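Local coordinates for purine nucleoside phosphorylase (Anopheles gambiae, PDB 2P4S), which catalyses the phosphate-dependent cleavage of inosine, guanosine and their 2'-deoxy forms into free purine base and pentose 1-phosphate, as a homotrimer in purine salvage, at residues D93-I98 with V185-L190; A99-E104 with E136-F141; F323-N328 with V346-N351; V211-L216 with E271-V276; T250-L255 with G317-A322. All blocks are in the same frame, centred on the assembly; numbering follows the deposited sequence.

Contact 1 (D93-I98 with V185-L190); sequences DTLQEI and VRVMHL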
# COMPACT_ATOMS: atom_id res chain seq x y z
N ASP A 93 25.16 -14.47 5.78
CA ASP A 93 26.17 -15.40 5.29
C ASP A 93 26.21 -15.49 3.78
O ASP A 93 27.29 -15.46 3.20
CB ASP A 93 25.99 -16.78 5.95
CG ASP A 93 26.44 -16.77 7.41
OD1 ASP A 93 27.53 -16.21 7.68
OD2 ASP A 93 25.70 -17.29 8.28
N THR A 94 25.05 -15.59 3.14
CA THR A 94 24.97 -15.53 1.70
C THR A 94 25.53 -14.22 1.15
O THR A 94 26.24 -14.23 0.16
CB THR A 94 23.51 -15.68 1.22
OG1 THR A 94 23.01 -16.94 1.66
CG2 THR A 94 23.40 -15.59 -0.31
N LEU A 95 25.21 -13.10 1.81
CA LEU A 95 25.65 -11.77 1.37
C LEU A 95 27.16 -11.65 1.48
O LEU A 95 27.83 -11.15 0.57
CB LEU A 95 24.91 -10.65 2.15
CG LEU A 95 23.40 -10.58 1.81
CD1 LEU A 95 22.60 -9.69 2.73
CD2 LEU A 95 23.21 -10.14 0.35
N GLN A 96 27.70 -12.15 2.59
CA GLN A 96 29.15 -12.26 2.72
C GLN A 96 29.79 -13.20 1.64
O GLN A 96 30.84 -12.85 1.11
CB GLN A 96 29.57 -12.58 4.17
CG GLN A 96 31.10 -12.47 4.43
CD GLN A 96 31.63 -11.04 4.55
OE1 GLN A 96 32.41 -10.57 3.70
NE2 GLN A 96 31.24 -10.36 5.62
N GLU A 97 29.14 -14.31 1.26
CA GLU A 97 29.55 -15.11 0.09
C GLU A 97 29.74 -14.20 -1.16
O GLU A 97 30.80 -14.24 -1.85
CB GLU A 97 28.51 -16.19 -0.31
CG GLU A 97 28.26 -17.42 0.61
CD GLU A 97 27.07 -18.33 0.07
OE1 GLU A 97 26.97 -18.52 -1.20
OE2 GLU A 97 26.24 -18.84 0.89
N ILE A 98 28.69 -13.43 -1.48
CA ILE A 98 28.71 -12.54 -2.64
C ILE A 98 29.83 -11.50 -2.50
O ILE A 98 30.59 -11.25 -3.45
CB ILE A 98 27.30 -11.84 -2.88
CG1 ILE A 98 26.16 -12.87 -2.83
CG2 ILE A 98 27.32 -10.97 -4.15
CD1 ILE A 98 24.73 -12.25 -2.92
N VAL A 185 23.08 -3.20 -2.11
CA VAL A 185 23.50 -2.26 -1.04
C VAL A 185 24.13 -2.95 0.18
O VAL A 185 25.05 -2.40 0.77
CB VAL A 185 22.33 -1.30 -0.60
CG1 VAL A 185 22.77 -0.30 0.46
CG2 VAL A 185 21.71 -0.57 -1.83
N ARG A 186 23.61 -4.11 0.60
CA ARG A 186 24.22 -4.87 1.73
C ARG A 186 25.60 -5.40 1.33
O ARG A 186 26.53 -5.34 2.12
CB ARG A 186 23.39 -6.04 2.16
CG ARG A 186 21.92 -5.78 2.44
CD ARG A 186 21.78 -5.36 3.80
NE ARG A 186 20.60 -5.89 4.47
CZ ARG A 186 19.98 -5.25 5.47
NH1 ARG A 186 20.43 -4.02 5.89
NH2 ARG A 186 18.92 -5.80 6.03
N VAL A 187 25.72 -5.87 0.09
CA VAL A 187 27.00 -6.26 -0.48
C VAL A 187 28.03 -5.10 -0.53
O VAL A 187 29.16 -5.27 -0.10
CB VAL A 187 26.81 -6.91 -1.90
CG1 VAL A 187 28.15 -7.25 -2.48
CG2 VAL A 187 25.94 -8.17 -1.80
N MET A 188 27.64 -3.94 -1.07
CA MET A 188 28.49 -2.74 -1.02
C MET A 188 29.03 -2.46 0.40
O MET A 188 30.22 -2.24 0.58
CB MET A 188 27.74 -1.51 -1.55
CG MET A 188 27.45 -1.47 -3.06
SD MET A 188 26.26 -0.13 -3.46
CE MET A 188 26.37 -0.18 -5.24
N HIS A 189 28.17 -2.51 1.40
CA HIS A 189 28.57 -2.32 2.79
C HIS A 189 29.61 -3.39 3.22
O HIS A 189 30.68 -3.06 3.77
CB HIS A 189 27.31 -2.39 3.66
CG HIS A 189 27.57 -2.55 5.12
ND1 HIS A 189 28.16 -1.56 5.89
CD2 HIS A 189 27.25 -3.55 5.98
CE1 HIS A 189 28.22 -1.97 7.15
NE2 HIS A 189 27.67 -3.18 7.23
N LEU A 190 29.29 -4.66 2.99
CA LEU A 190 30.17 -5.75 3.37
C LEU A 190 31.56 -5.63 2.72
O LEU A 190 32.56 -5.94 3.32
CB LEU A 190 29.53 -7.09 3.04
CG LEU A 190 28.35 -7.50 3.91
CD1 LEU A 190 27.84 -8.87 3.43
CD2 LEU A 190 28.70 -7.49 5.42
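L95 of helix 92-105 points at helix 178-191 and meets L190, R186 and V187 in turn. Its CB touches CD1 of L190 at 3.7 Å. Beyond CG, which chi1 of -68° sets anti to the carbonyl carbon, the two methyls part: CD1 reaches CB of R186 at 3.8 Å, and CD2 meets CG2 of V187 at 4.0 Å. A forked leucine suits this place because each branch serves a different neighbour. L190 answers from the opposite helix, its CD1 pressed to the backbone of 93-98, 3.4 Å from the N of Q96, while CD2 of L190 lies 3.8 Å from NE2 of Q96. CG2 of V187 also packs on CG2 of I98, the two side chains meeting at about a right angle. No hydrogen bond joins the segments; R186 turns its polar end away, to H315. The short axes cross at -67°, 9.0 Å apart, placing helix 92-105 against helix 178-191, whose far flank, at V185, packs on helix 307-315.

Contact 2 (A99-E104 with E136-F141); sequences ATYLLE and ETIPHF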
# COMPACT_ATOMS: atom_id res chain seq x y z
N ALA A 99 29.95 -10.91 -1.31
CA ALA A 99 30.99 -9.88 -1.10
C ALA A 99 32.40 -10.51 -1.34
O ALA A 99 33.21 -9.98 -2.11
CB ALA A 99 30.90 -9.27 0.32
N THR A 100 32.63 -11.66 -0.68
CA THR A 100 33.92 -12.40 -0.75
C THR A 100 34.23 -12.78 -2.19
O THR A 100 35.36 -12.56 -2.64
CB THR A 100 33.94 -13.62 0.20
OG1 THR A 100 33.98 -13.15 1.55
CG2 THR A 100 35.21 -14.44 -0.02
N TYR A 101 33.21 -13.27 -2.91
CA TYR A 101 33.32 -13.59 -4.34
C TYR A 101 33.93 -12.44 -5.14
O TYR A 101 34.82 -12.63 -5.97
CB TYR A 101 31.95 -13.95 -4.93
CG TYR A 101 32.00 -14.25 -6.40
CD1 TYR A 101 32.29 -15.55 -6.86
CD2 TYR A 101 31.80 -13.23 -7.34
CE1 TYR A 101 32.38 -15.82 -8.22
CE2 TYR A 101 31.88 -13.49 -8.70
CZ TYR A 101 32.17 -14.81 -9.14
OH TYR A 101 32.28 -15.05 -10.51
N LEU A 102 33.41 -11.25 -4.93
CA LEU A 102 33.90 -10.07 -5.66
C LEU A 102 35.27 -9.60 -5.12
O LEU A 102 36.14 -9.22 -5.88
CB LEU A 102 32.84 -8.95 -5.57
CG LEU A 102 31.47 -9.26 -6.22
CD1 LEU A 102 30.34 -8.34 -5.71
CD2 LEU A 102 31.61 -9.16 -7.72
N LEU A 103 35.43 -9.59 -3.80
CA LEU A 103 36.67 -9.13 -3.18
C LEU A 103 37.88 -9.98 -3.60
O LEU A 103 38.97 -9.45 -3.68
CB LEU A 103 36.55 -9.14 -1.65
CG LEU A 103 35.66 -8.08 -1.00
CD1 LEU A 103 35.46 -8.40 0.50
CD2 LEU A 103 36.22 -6.70 -1.21
N GLU A 104 37.63 -11.28 -3.85
CA GLU A 104 38.61 -12.24 -4.42
C GLU A 104 38.97 -11.95 -5.86
O GLU A 104 40.07 -12.29 -6.32
CB GLU A 104 38.08 -13.68 -4.27
CG GLU A 104 38.22 -14.14 -2.80
CD GLU A 104 37.63 -15.53 -2.50
OE1 GLU A 104 36.90 -16.11 -3.37
OE2 GLU A 104 37.85 -16.02 -1.35
N GLU A 136 24.81 -11.77 -14.42
CA GLU A 136 24.61 -13.21 -14.69
C GLU A 136 25.64 -14.13 -14.00
O GLU A 136 25.30 -15.24 -13.61
CB GLU A 136 24.68 -13.49 -16.21
CG GLU A 136 23.45 -13.06 -17.01
CD GLU A 136 23.27 -11.49 -17.19
OE1 GLU A 136 24.23 -10.67 -17.02
OE2 GLU A 136 22.12 -11.08 -17.53
N THR A 137 26.87 -13.64 -13.85
CA THR A 137 27.99 -14.39 -13.31
C THR A 137 28.18 -14.24 -11.81
O THR A 137 28.95 -14.99 -11.20
CB THR A 137 29.31 -14.00 -13.99
OG1 THR A 137 29.84 -12.81 -13.38
CG2 THR A 137 29.14 -13.79 -15.46
N ILE A 138 27.50 -13.29 -11.18
CA ILE A 138 27.67 -13.10 -9.74
C ILE A 138 26.74 -14.06 -8.96
O ILE A 138 25.55 -14.09 -9.21
CB ILE A 138 27.45 -11.61 -9.30
CG1 ILE A 138 28.30 -10.64 -10.16
CG2 ILE A 138 27.78 -11.45 -7.79
CD1 ILE A 138 27.89 -9.16 -10.03
N PRO A 139 27.30 -14.88 -8.06
CA PRO A 139 26.44 -15.77 -7.30
C PRO A 139 25.26 -15.05 -6.66
O PRO A 139 25.44 -14.01 -6.02
CB PRO A 139 27.37 -16.36 -6.22
CG PRO A 139 28.70 -15.76 -6.44
CD PRO A 139 28.72 -15.09 -7.75
N HIS A 140 24.06 -15.61 -6.88
CA HIS A 140 22.79 -15.14 -6.26
C HIS A 140 22.30 -13.79 -6.74
O HIS A 140 21.42 -13.21 -6.13
CB HIS A 140 22.89 -15.09 -4.72
CG HIS A 140 23.35 -16.37 -4.11
ND1 HIS A 140 22.59 -17.52 -4.16
CD2 HIS A 140 24.51 -16.70 -3.48
CE1 HIS A 140 23.25 -18.50 -3.56
NE2 HIS A 140 24.41 -18.02 -3.14
N PHE A 141 22.88 -13.28 -7.82
CA PHE A 141 22.51 -11.96 -8.27
C PHE A 141 21.28 -11.96 -9.21
O PHE A 141 21.18 -12.80 -10.12
CB PHE A 141 23.69 -11.31 -8.97
CG PHE A 141 24.09 -10.00 -8.34
CD1 PHE A 141 24.55 -9.96 -7.04
CD2 PHE A 141 24.04 -8.82 -9.06
CE1 PHE A 141 24.95 -8.76 -6.45
CE2 PHE A 141 24.42 -7.58 -8.45
CZ PHE A 141 24.89 -7.58 -7.15
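Y101 receives the ring of P139 on one face, a CH-pi contact between helix 92-105 and a type II beta turn running from I138 to F141. P139 is the second residue of that turn, where the fixed phi of proline fits, and its pyrrolidine ring forms a bump that rests on the flat tyrosine. CD of P139 sits 3.4 Å from the ring centroid, only 3° off the normal; CG of P139 lies over the CB end of the ring, 3.6 Å from CG of Y101. The tyrosine projects toward the turn because its CG lies anti to the backbone N (chi1 178°), which carries the ring away from the helix and across the proline. Beside it, L102 and I138 meet loosely in the deeper part of the interface, CD2 of L102 lying 4.4 Å from CG1 of I138. Both of these branched side chains also pack on F133 and L153, from strands 130-134 and 152-158, so the inner part of the contact is built from apolar side chains, whereas Y101 and P139 cover it nearer the surface. The turn is closed by its own backbone bond, F141 N to I138 O, 3.1 Å.

Contact 3 (F323-N328 with V346-N351); sequences FSLITN and VGVGKN. With DIH (7-[[(3R,4R)-3-(hydroxymethyl)-4-oxidanyl-pyrrolidin-1-ium-1-yl]methyl]-3,5-dihydropyrrolo[3,2-d]pyrimidin-4-one), chain F.
Strand 323-327 and helix 346-350 run at 118° to each other, their short axes 8.2 Å apart at the closest, and the backbones come nearest where CA of T327 lies 5.9 Å from CA of V348. G349 permits a close approach: CD2 of L325 presses on its bare CA at 3.4 Å, tighter than usual for two carbons. V348 faces the strand end with both methyls, CG2 lying 3.6 Å from O of T327 and CG1 more loosely near O of I326. T327 faces two ways. Its CG2 meets CB of V348, while OG1 donates to OD1 of N328 at 2.8 Å, in the carbonyl plane, a bond that would steady the amide's orientation. That oxygen also accepts from N7 of the bound inhibitor DIH, and ND2 of N328 donates to O6 of DIH at 2.9 Å, both bonds nearly straight at 171°. The amide thus reads donor and acceptor of the base. Strand 319-329 runs between strands 195-204 and 214-221, and helix 342-350 covers its end beside the purine pocket.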
# COMPACT_ATOMS: atom_id res chain seq x y z
N PHE A 323 19.97 11.67 -6.37
CA PHE A 323 19.26 12.60 -7.25
C PHE A 323 18.43 11.91 -8.31
O PHE A 323 18.72 10.78 -8.69
CB PHE A 323 20.20 13.61 -7.91
CG PHE A 323 21.25 13.01 -8.79
CD1 PHE A 323 21.00 12.79 -10.14
CD2 PHE A 323 22.51 12.73 -8.29
CE1 PHE A 323 21.97 12.30 -10.96
CE2 PHE A 323 23.49 12.22 -9.12
CZ PHE A 323 23.22 12.02 -10.47
N SER A 324 17.42 12.64 -8.79
CA SER A 324 16.60 12.27 -9.93
C SER A 324 16.97 13.17 -11.13
O SER A 324 16.98 14.41 -11.01
CB SER A 324 15.12 12.52 -9.61
OG SER A 324 14.60 11.73 -8.56
N LEU A 325 17.23 12.54 -12.28
CA LEU A 325 17.16 13.25 -13.55
C LEU A 325 15.67 13.29 -13.97
O LEU A 325 15.04 12.23 -14.09
CB LEU A 325 17.99 12.53 -14.62
CG LEU A 325 18.08 13.17 -16.01
CD1 LEU A 325 18.79 14.56 -16.00
CD2 LEU A 325 18.82 12.21 -16.93
N ILE A 326 15.14 14.51 -14.18
CA ILE A 326 13.77 14.71 -14.59
C ILE A 326 13.71 14.42 -16.08
O ILE A 326 14.26 15.15 -16.87
CB ILE A 326 13.30 16.17 -14.28
CG1 ILE A 326 13.44 16.49 -12.79
CG2 ILE A 326 11.89 16.44 -14.83
CD1 ILE A 326 12.62 15.54 -11.81
N THR A 327 13.04 13.34 -16.49
CA THR A 327 13.19 12.83 -17.86
C THR A 327 11.96 13.15 -18.66
O THR A 327 11.91 12.95 -19.86
CB THR A 327 13.45 11.30 -17.86
OG1 THR A 327 12.51 10.65 -16.99
CG2 THR A 327 14.86 11.02 -17.36
N ASN A 328 10.95 13.68 -17.98
CA ASN A 328 9.66 13.92 -18.55
C ASN A 328 8.88 14.62 -17.49
O ASN A 328 9.13 14.41 -16.28
CB ASN A 328 8.93 12.62 -18.97
CG ASN A 328 8.74 11.64 -17.80
OD1 ASN A 328 9.73 11.04 -17.30
ND2 ASN A 328 7.47 11.47 -17.38
N VAL A 346 15.36 7.31 -21.40
CA VAL A 346 16.73 6.87 -21.35
C VAL A 346 17.57 7.86 -22.17
O VAL A 346 18.63 8.23 -21.74
CB VAL A 346 16.88 5.39 -21.86
CG1 VAL A 346 18.33 4.93 -21.93
CG2 VAL A 346 16.04 4.45 -20.96
N GLY A 347 17.04 8.30 -23.32
CA GLY A 347 17.69 9.33 -24.15
C GLY A 347 18.05 10.66 -23.48
O GLY A 347 19.03 11.30 -23.84
N VAL A 348 17.24 11.10 -22.52
CA VAL A 348 17.48 12.36 -21.81
C VAL A 348 18.84 12.29 -21.05
O VAL A 348 19.66 13.24 -21.10
CB VAL A 348 16.28 12.71 -20.87
CG1 VAL A 348 16.58 13.92 -19.97
CG2 VAL A 348 15.00 12.94 -21.67
N GLY A 349 19.07 11.18 -20.35
CA GLY A 349 20.34 10.93 -19.70
C GLY A 349 21.55 10.72 -20.59
O GLY A 349 22.63 11.25 -20.29
N LYS A 350 21.37 9.95 -21.68
CA LYS A 350 22.40 9.73 -22.71
C LYS A 350 22.83 11.05 -23.29
O LYS A 350 24.02 11.27 -23.49
CB LYS A 350 21.92 8.87 -23.88
CG LYS A 350 21.25 7.55 -23.48
CD LYS A 350 20.68 6.74 -24.71
CE LYS A 350 21.58 5.52 -25.00
NZ LYS A 350 21.70 4.64 -23.77
N ASN A 351 21.86 11.92 -23.56
CA ASN A 351 22.14 13.27 -24.05
C ASN A 351 22.86 14.19 -23.03
O ASN A 351 23.29 15.29 -23.39
CB ASN A 351 20.88 13.96 -24.62
CG ASN A 351 20.31 13.23 -25.86
OD1 ASN A 351 21.04 12.55 -26.60
ND2 ASN A 351 19.00 13.35 -26.06
O5' DIH F . 10.65 4.51 -18.29
C5' DIH F . 10.21 3.70 -17.19
C4' DIH F . 11.38 3.60 -16.24
C6' DIH F . 11.92 4.99 -15.85
C3' DIH F . 10.95 2.91 -14.96
O3' DIH F . 12.06 2.15 -14.47
C2' DIH F . 10.72 4.06 -14.00
N1' DIH F . 11.82 5.01 -14.36
C10 DIH F . 11.63 6.30 -13.69
C9 DIH F . 10.61 7.27 -14.25
C8 DIH F . 10.87 8.25 -15.24
N7 DIH F . 9.72 8.95 -15.46
C5 DIH F . 8.74 8.48 -14.66
C6 DIH F . 7.32 8.87 -14.40
O6 DIH F . 6.74 9.83 -15.05
N1 DIH F . 6.68 8.14 -13.47
C2 DIH F . 7.25 7.11 -12.77
N3 DIH F . 8.53 6.75 -12.95
C4 DIH F . 9.28 7.44 -13.89

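Contact 4 (V211-L216 with E271-V276); sequences VGDIML and ELREGV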
# COMPACT_ATOMS: atom_id res chain seq x y z
N VAL A 211 12.43 19.25 -18.09
CA VAL A 211 13.07 18.02 -18.53
C VAL A 211 14.57 18.28 -18.61
O VAL A 211 15.00 19.29 -19.18
CB VAL A 211 12.54 17.58 -19.94
CG1 VAL A 211 13.44 16.49 -20.55
CG2 VAL A 211 11.05 17.13 -19.85
N GLY A 212 15.36 17.36 -18.05
CA GLY A 212 16.80 17.56 -18.06
C GLY A 212 17.33 18.16 -16.75
O GLY A 212 18.53 18.16 -16.53
N ASP A 213 16.45 18.66 -15.88
CA ASP A 213 16.88 19.12 -14.56
C ASP A 213 17.32 17.93 -13.75
O ASP A 213 16.83 16.79 -13.96
CB ASP A 213 15.70 19.78 -13.79
CG ASP A 213 15.31 21.18 -14.34
OD1 ASP A 213 15.96 21.70 -15.28
OD2 ASP A 213 14.31 21.75 -13.85
N ILE A 214 18.21 18.19 -12.79
CA ILE A 214 18.56 17.24 -11.76
C ILE A 214 17.93 17.73 -10.46
O ILE A 214 18.21 18.85 -10.01
CB ILE A 214 20.08 17.16 -11.64
CG1 ILE A 214 20.67 16.56 -12.93
CG2 ILE A 214 20.53 16.43 -10.36
CD1 ILE A 214 22.19 16.73 -13.00
N MET A 215 17.07 16.91 -9.89
CA MET A 215 16.57 17.16 -8.56
C MET A 215 17.35 16.38 -7.52
O MET A 215 17.22 15.16 -7.46
CB MET A 215 15.09 16.77 -8.45
CG MET A 215 14.45 17.30 -7.15
SD MET A 215 12.97 16.41 -6.71
CE MET A 215 13.64 14.82 -6.15
N LEU A 216 18.11 17.08 -6.67
CA LEU A 216 18.60 16.48 -5.42
C LEU A 216 17.42 15.98 -4.61
O LEU A 216 16.42 16.67 -4.43
CB LEU A 216 19.38 17.46 -4.54
CG LEU A 216 20.48 18.23 -5.29
CD1 LEU A 216 21.11 19.29 -4.41
CD2 LEU A 216 21.53 17.28 -5.96
N GLU A 271 19.44 24.39 -13.66
CA GLU A 271 18.90 23.09 -13.97
C GLU A 271 19.02 22.21 -12.75
O GLU A 271 18.85 21.02 -12.85
CB GLU A 271 19.67 22.45 -15.14
CG GLU A 271 19.45 23.13 -16.52
CD GLU A 271 20.23 24.46 -16.71
OE1 GLU A 271 21.46 24.52 -16.41
OE2 GLU A 271 19.60 25.45 -17.15
N LEU A 272 19.33 22.79 -11.59
CA LEU A 272 19.40 22.05 -10.36
C LEU A 272 18.18 22.36 -9.46
O LEU A 272 17.91 23.50 -9.17
CB LEU A 272 20.69 22.33 -9.58
CG LEU A 272 20.97 21.32 -8.45
CD1 LEU A 272 21.53 20.01 -9.06
CD2 LEU A 272 21.90 21.88 -7.40
N ARG A 273 17.49 21.31 -9.02
CA ARG A 273 16.38 21.45 -8.12
C ARG A 273 16.72 20.67 -6.86
O ARG A 273 17.73 19.94 -6.80
CB ARG A 273 15.08 20.86 -8.75
CG ARG A 273 14.77 21.32 -10.16
CD ARG A 273 14.27 22.79 -10.15
NE ARG A 273 14.13 23.30 -11.51
CZ ARG A 273 13.62 24.50 -11.81
NH1 ARG A 273 13.18 25.33 -10.85
NH2 ARG A 273 13.55 24.85 -13.08
N GLU A 274 15.81 20.74 -5.91
CA GLU A 274 15.91 19.99 -4.68
C GLU A 274 14.50 19.71 -4.17
O GLU A 274 13.73 20.64 -3.99
CB GLU A 274 16.65 20.78 -3.64
CG GLU A 274 16.93 19.94 -2.41
CD GLU A 274 17.66 20.72 -1.31
OE1 GLU A 274 17.38 21.94 -1.11
OE2 GLU A 274 18.52 20.09 -0.65
N GLY A 275 14.16 18.45 -3.90
CA GLY A 275 12.82 18.20 -3.42
C GLY A 275 12.59 16.76 -3.07
O GLY A 275 13.52 16.05 -2.71
N VAL A 276 11.32 16.37 -3.09
CA VAL A 276 10.84 15.14 -2.46
C VAL A 276 10.54 14.11 -3.54
O VAL A 276 9.81 14.40 -4.52
CB VAL A 276 9.60 15.44 -1.52
CG1 VAL A 276 9.00 14.14 -0.91
CG2 VAL A 276 9.96 16.54 -0.39
O HOH W 1 15.66 24.47 -15.48
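This is a parallel pairing of two neighbouring strands, 214-221 and 272-279, in the mixed central sheet of the phosphorylase fold. I214 pairs with L272, M215 with R273 and L216 with E274. Four backbone bonds hold the register, from I214 N to E271 O, R273 N to I214 O (2.7 Å), L216 N to R273 O and G275 N to L216 O. On one face, leucine and isoleucine branches mesh: CD1 of L272 meets CG2 of I214 at 3.9 Å and CD2 of L272 meets CD1 of L216 at 4.0 Å. On the other, M215 lays CG and SD along G275, whose lack of a side chain leaves space for the thioether. D213 and R273 form a salt bridge at the start of the pairing. NE of R273 donates to OD2 of D213 at 2.8 Å and 158°, the oxygen lying near the guanidinium plane but met from above its own carboxylate. A chain bent at chi2 (-73°) brings the guanidinium back to D213, and R210 N supplies OD2 with a further hydrogen bond. Helix 253-265 covers the leucine face, and strand 319-329 flanks 214-221 on its other edge.

Contact 5 (T250-L255 with G317-A322); sequences TYDPKL and GMTCFA
T250 meets C320 through its carbonyl: O of T250 lies 3.4 Å from CB of C320, and a water accepts from N of C320 and lies 2.7 Å from O of T250, so it probably bridges the two backbones. Y251 comes next. Its CG lies anti to the carbonyl carbon (chi1 -64°), and this carries the ring to the side of A322, whose CB lies 3.7 Å from CE1 of Y251. The methyl sits at the ring edge, where a residue as small as alanine fits, and the hydroxyl goes on to bond H220. D252 then grips the strand and starts a helix. Its N donates to O of C320 at 2.9 Å and 166°, while OD2 of D252, the N-cap of helix 253-265, accepts from N of L255 at 3.1 Å. Aspartate suits this position because a short carboxylate can turn back onto the first helical turn. CB of D252 also touches CG2 of T319 at 3.8 Å. After P253, which opens the helix, L255 points back to the strand. CB of L255 packs on CD2 of F321 at 3.9 Å, its CD1 reaches CG2 of T319 at 4.0 Å, and the same leucine also touches H366 and I367 of helix 353-370.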
# COMPACT_ATOMS: atom_id res chain seq x y z
N THR A 250 18.70 11.42 6.36
CA THR A 250 18.97 10.26 5.49
C THR A 250 19.65 10.70 4.22
O THR A 250 20.64 10.10 3.80
CB THR A 250 17.67 9.52 5.15
OG1 THR A 250 17.21 8.85 6.32
CG2 THR A 250 17.83 8.51 4.02
N TYR A 251 19.09 11.73 3.58
CA TYR A 251 19.72 12.31 2.39
C TYR A 251 20.65 13.42 2.89
O TYR A 251 20.19 14.46 3.37
CB TYR A 251 18.66 12.81 1.40
CG TYR A 251 17.82 11.69 0.87
CD1 TYR A 251 18.28 10.87 -0.17
CD2 TYR A 251 16.57 11.41 1.43
CE1 TYR A 251 17.51 9.80 -0.63
CE2 TYR A 251 15.80 10.35 0.98
CZ TYR A 251 16.27 9.55 -0.05
OH TYR A 251 15.46 8.51 -0.50
N ASP A 252 21.96 13.18 2.80
CA ASP A 252 22.92 13.94 3.61
C ASP A 252 22.91 15.45 3.30
O ASP A 252 23.17 15.84 2.17
CB ASP A 252 24.32 13.34 3.48
CG ASP A 252 25.29 13.96 4.48
OD1 ASP A 252 25.22 13.60 5.69
OD2 ASP A 252 26.09 14.82 4.03
N PRO A 253 22.53 16.29 4.28
CA PRO A 253 22.45 17.75 4.02
C PRO A 253 23.74 18.38 3.48
O PRO A 253 23.68 19.19 2.55
CB PRO A 253 22.06 18.33 5.39
CG PRO A 253 21.29 17.22 6.03
CD PRO A 253 22.08 15.96 5.65
N LYS A 254 24.89 17.98 4.02
CA LYS A 254 26.17 18.50 3.58
C LYS A 254 26.53 18.11 2.17
O LYS A 254 27.08 18.93 1.44
CB LYS A 254 27.29 18.05 4.50
CG LYS A 254 27.41 18.76 5.82
CD LYS A 254 28.39 17.96 6.66
CE LYS A 254 29.02 18.79 7.76
NZ LYS A 254 30.18 17.98 8.38
N LEU A 255 26.25 16.87 1.76
CA LEU A 255 26.52 16.48 0.37
C LEU A 255 25.59 17.18 -0.60
O LEU A 255 26.01 17.59 -1.70
CB LEU A 255 26.45 14.96 0.17
CG LEU A 255 27.59 14.15 0.81
CD1 LEU A 255 27.35 12.62 0.75
CD2 LEU A 255 28.97 14.55 0.19
N GLY A 317 24.16 1.91 8.32
CA GLY A 317 24.94 3.07 8.79
C GLY A 317 25.65 3.81 7.67
O GLY A 317 26.58 4.57 7.94
N MET A 318 25.28 3.57 6.41
CA MET A 318 25.93 4.29 5.26
C MET A 318 25.44 5.74 5.11
O MET A 318 24.28 6.05 5.45
CB MET A 318 25.71 3.54 3.95
CG MET A 318 26.39 2.18 3.93
SD MET A 318 25.88 1.17 2.50
CE MET A 318 26.78 1.72 1.05
N THR A 319 26.32 6.61 4.61
CA THR A 319 25.94 7.99 4.24
C THR A 319 25.38 7.97 2.82
O THR A 319 25.96 7.32 1.96
CB THR A 319 27.13 8.97 4.36
OG1 THR A 319 27.57 8.95 5.73
CG2 THR A 319 26.74 10.41 3.99
N CYS A 320 24.26 8.67 2.61
CA CYS A 320 23.52 8.62 1.34
C CYS A 320 23.39 9.98 0.68
O CYS A 320 23.13 10.99 1.35
CB CYS A 320 22.12 8.06 1.57
SG CYS A 320 22.06 6.38 2.23
N PHE A 321 23.58 9.97 -0.65
CA PHE A 321 23.36 11.10 -1.51
C PHE A 321 22.55 10.52 -2.68
O PHE A 321 22.81 9.39 -3.13
CB PHE A 321 24.70 11.68 -2.03
CG PHE A 321 24.52 12.76 -3.06
CD1 PHE A 321 24.83 12.53 -4.41
CD2 PHE A 321 23.96 14.01 -2.70
CE1 PHE A 321 24.60 13.50 -5.38
CE2 PHE A 321 23.73 15.02 -3.67
CZ PHE A 321 24.06 14.78 -5.01
N ALA A 322 21.54 11.24 -3.13
CA ALA A 322 20.72 10.76 -4.25
C ALA A 322 20.14 11.90 -5.07
O ALA A 322 19.85 12.97 -4.54
CB ALA A 322 19.59 9.86 -3.73
O HOH W 2 23.06 9.94 5.02

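From the N terminus, helix 92-105 opens two loops. Contact 2 closes the shorter one at the turn 136-141 and is nested inside the longer one, which contact 1 closes on helix 178-191; the two touch where I98 packs on I138. Next come contacts 4 and 5, whose segments alternate along the chain and therefore cross: strand 214-221 and the start of helix 253-265 are followed by their partners, strands 272-279 and 319-329. L216 and F321 pack together where the two meet. Contact 3 follows in series, continuing strand 319-329 toward the purine pocket. Backbone bonds join it to contact 4, and M318, just before strand 319-329, packs on helix 178-191 of contact 1.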